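Side-chain contact in PlaB phospholipase (Legionella pneumophila, PDB 6ZTI), which is a phospholipase of the alpha/beta-hydrolase class whose activity is controlled by tetramerization mediated by NAD(H): residues Q203-D206 with Y211-E214. Sequence-based numbering, arbitrary orientation.
Sequences QFYD and YTGE. With SND (thionicotinamide-adenine-dinucleotide), chain H.
T212 meets D206 through one direct hydrogen bond: the backbone N of D206 donates to T212 OG1 at 3.0 Å, with an angle of 157° at the hydrogen. The bond from CA to CB of T212 points toward 203-206, and chi1 at 59° sets OG1 between its own backbone N and carbonyl carbon, against D206 N. The same hydroxyl is hydrogen-bonded to N209 O; as a carbonyl can only accept, its proton goes there and its acceptor side to D206, pinning the start of the turn and a point inside it. Y205 runs across T212 at about a right angle. Its chi1 of -175° sets the ring anti to the backbone N and brings one side of it to the second segment: CD1 lies 3.5 Å from T212 OG1, approached obliquely. Further along that side, Y205 CE1 is 3.5 Å from G213 N, which meets the rim of the ring close to its plane, and 3.6 Å from G213 CA; the backbone of this glycine itself packs there. A water donates to T212 O and, weakly, to F204 O at 3.4 Å, adding a second bridge between the backbones. Beyond the direct contact, the carboxylate of D206 bonds to V208 N and N209 ND2, and Y205 OH bonds to a phosphate oxygen of another bound thio-NAD. Next to T212 in the chain, one face of the Y211 ring carries the thionicotinamide, SND C3N lying 3.5 Å above the plane, offset toward the rim. Y205 O also accepts from Q371 of the second subunit. These bonds thus hold 203-206 against T212-G213 in the surface loop between strand 191-197 and helix 223-226, which presents Y205 and Y211 to different dinucleotides and probably takes part in the ligand-bridged subunit interface.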
# COMPACT_ATOMS: atom_id res chain seq x y z
N GLN B 203 13.61 -19.21 28.86
CA GLN B 203 12.23 -19.64 28.99
C GLN B 203 11.28 -18.81 28.14
O GLN B 203 10.15 -19.24 27.90
CB GLN B 203 11.77 -19.53 30.45
CG GLN B 203 12.51 -20.42 31.41
CD GLN B 203 11.82 -20.49 32.77
OE1 GLN B 203 10.84 -19.78 33.02
NE2 GLN B 203 12.32 -21.35 33.64
N PHE B 204 11.71 -17.64 27.68
CA PHE B 204 10.84 -16.71 26.98
C PHE B 204 11.34 -16.46 25.56
O PHE B 204 11.23 -15.36 25.02
CB PHE B 204 10.72 -15.39 27.74
CG PHE B 204 10.18 -15.55 29.14
CD1 PHE B 204 9.41 -16.65 29.50
CD2 PHE B 204 10.44 -14.58 30.10
CE1 PHE B 204 8.92 -16.79 30.79
CE2 PHE B 204 9.94 -14.72 31.40
CZ PHE B 204 9.18 -15.83 31.74
N TYR B 205 11.90 -17.49 24.94
CA TYR B 205 12.29 -17.41 23.54
C TYR B 205 11.07 -17.70 22.67
O TYR B 205 10.41 -18.73 22.85
CB TYR B 205 13.40 -18.41 23.24
CG TYR B 205 13.97 -18.34 21.84
CD1 TYR B 205 14.73 -17.25 21.43
CD2 TYR B 205 13.76 -19.38 20.94
CE1 TYR B 205 15.25 -17.19 20.16
CE2 TYR B 205 14.31 -19.33 19.66
CZ TYR B 205 15.05 -18.23 19.28
OH TYR B 205 15.58 -18.17 18.01
N ASP B 206 10.78 -16.80 21.74
CA ASP B 206 9.71 -17.01 20.76
C ASP B 206 10.36 -17.62 19.52
O ASP B 206 11.15 -16.95 18.85
CB ASP B 206 9.03 -15.69 20.40
CG ASP B 206 7.96 -15.84 19.33
OD1 ASP B 206 7.69 -16.96 18.85
OD2 ASP B 206 7.39 -14.80 18.95
N TYR B 211 14.81 -12.64 17.23
CA TYR B 211 15.29 -11.47 17.96
C TYR B 211 15.15 -11.66 19.47
O TYR B 211 15.95 -11.11 20.25
CB TYR B 211 14.52 -10.22 17.54
CG TYR B 211 14.95 -9.57 16.23
CD1 TYR B 211 16.28 -9.52 15.84
CD2 TYR B 211 14.00 -8.99 15.40
CE1 TYR B 211 16.64 -8.90 14.65
CE2 TYR B 211 14.35 -8.39 14.22
CZ TYR B 211 15.65 -8.34 13.84
OH TYR B 211 15.96 -7.72 12.66
N THR B 212 14.17 -12.44 19.91
CA THR B 212 13.99 -12.64 21.35
C THR B 212 15.11 -13.44 21.99
O THR B 212 15.10 -13.60 23.22
CB THR B 212 12.65 -13.30 21.61
OG1 THR B 212 12.59 -14.57 20.94
CG2 THR B 212 11.52 -12.42 21.10
N GLY B 213 16.04 -13.98 21.21
CA GLY B 213 17.23 -14.63 21.74
C GLY B 213 18.54 -14.14 21.13
O GLY B 213 19.57 -14.82 21.23
N GLU B 214 18.52 -12.95 20.51
CA GLU B 214 19.66 -12.49 19.72
C GLU B 214 20.89 -12.29 20.58
O GLU B 214 20.84 -11.62 21.63
CB GLU B 214 19.30 -11.19 19.02
CG GLU B 214 20.35 -10.63 18.12
CD GLU B 214 19.90 -9.31 17.53
OE1 GLU B 214 19.52 -8.41 18.31
OE2 GLU B 214 19.88 -9.20 16.28
PA SND H . 10.90 -12.55 7.60
O1A SND H . 11.46 -12.28 6.25
O2A SND H . 11.63 -13.51 8.50
O5B SND H . 9.38 -13.09 7.56
C5B SND H . 8.50 -12.51 6.59
C4B SND H . 7.09 -12.78 7.05
O4B SND H . 6.89 -14.20 7.22
C3B SND H . 6.72 -12.13 8.38
O3B SND H . 5.39 -11.63 8.32
C2B SND H . 6.83 -13.30 9.37
O2B SND H . 6.01 -13.12 10.51
C1B SND H . 6.33 -14.44 8.50
N9A SND H . 6.75 -15.76 8.94
C8A SND H . 8.01 -16.31 8.82
N7A SND H . 8.14 -17.47 9.42
C5A SND H . 6.89 -17.70 9.97
C6A SND H . 6.40 -18.73 10.79
N6A SND H . 7.11 -19.81 11.13
N1A SND H . 5.12 -18.64 11.22
C2A SND H . 4.39 -17.59 10.83
N3A SND H . 4.75 -16.56 10.05
C4A SND H . 6.02 -16.67 9.67
O3 SND H . 10.78 -11.17 8.38
PN SND H . 10.18 -10.73 9.80
O1N SND H . 10.08 -11.95 10.64
O2N SND H . 8.98 -9.91 9.55
O5D SND H . 11.37 -9.79 10.32
C5D SND H . 11.37 -8.37 10.02
C4D SND H . 12.77 -7.89 9.73
O4D SND H . 13.67 -8.27 10.80
C3D SND H . 13.43 -8.45 8.46
O3D SND H . 14.33 -7.47 7.96
C2D SND H . 14.15 -9.69 9.00
O2D SND H . 15.23 -10.13 8.18
C1D SND H . 14.66 -9.14 10.32
N1N SND H . 14.83 -10.28 11.33
C2N SND H . 13.72 -10.65 11.98
C3N SND H . 13.79 -11.61 12.98
C7N SND H . 12.59 -11.92 13.81
S7N SND H . 12.72 -12.09 15.46
N7N SND H . 11.44 -12.00 13.18
C4N SND H . 15.02 -12.18 13.27
C5N SND H . 16.15 -11.79 12.56
C6N SND H . 16.03 -10.83 11.58
O HOH W 1 13.93 -13.28 25.42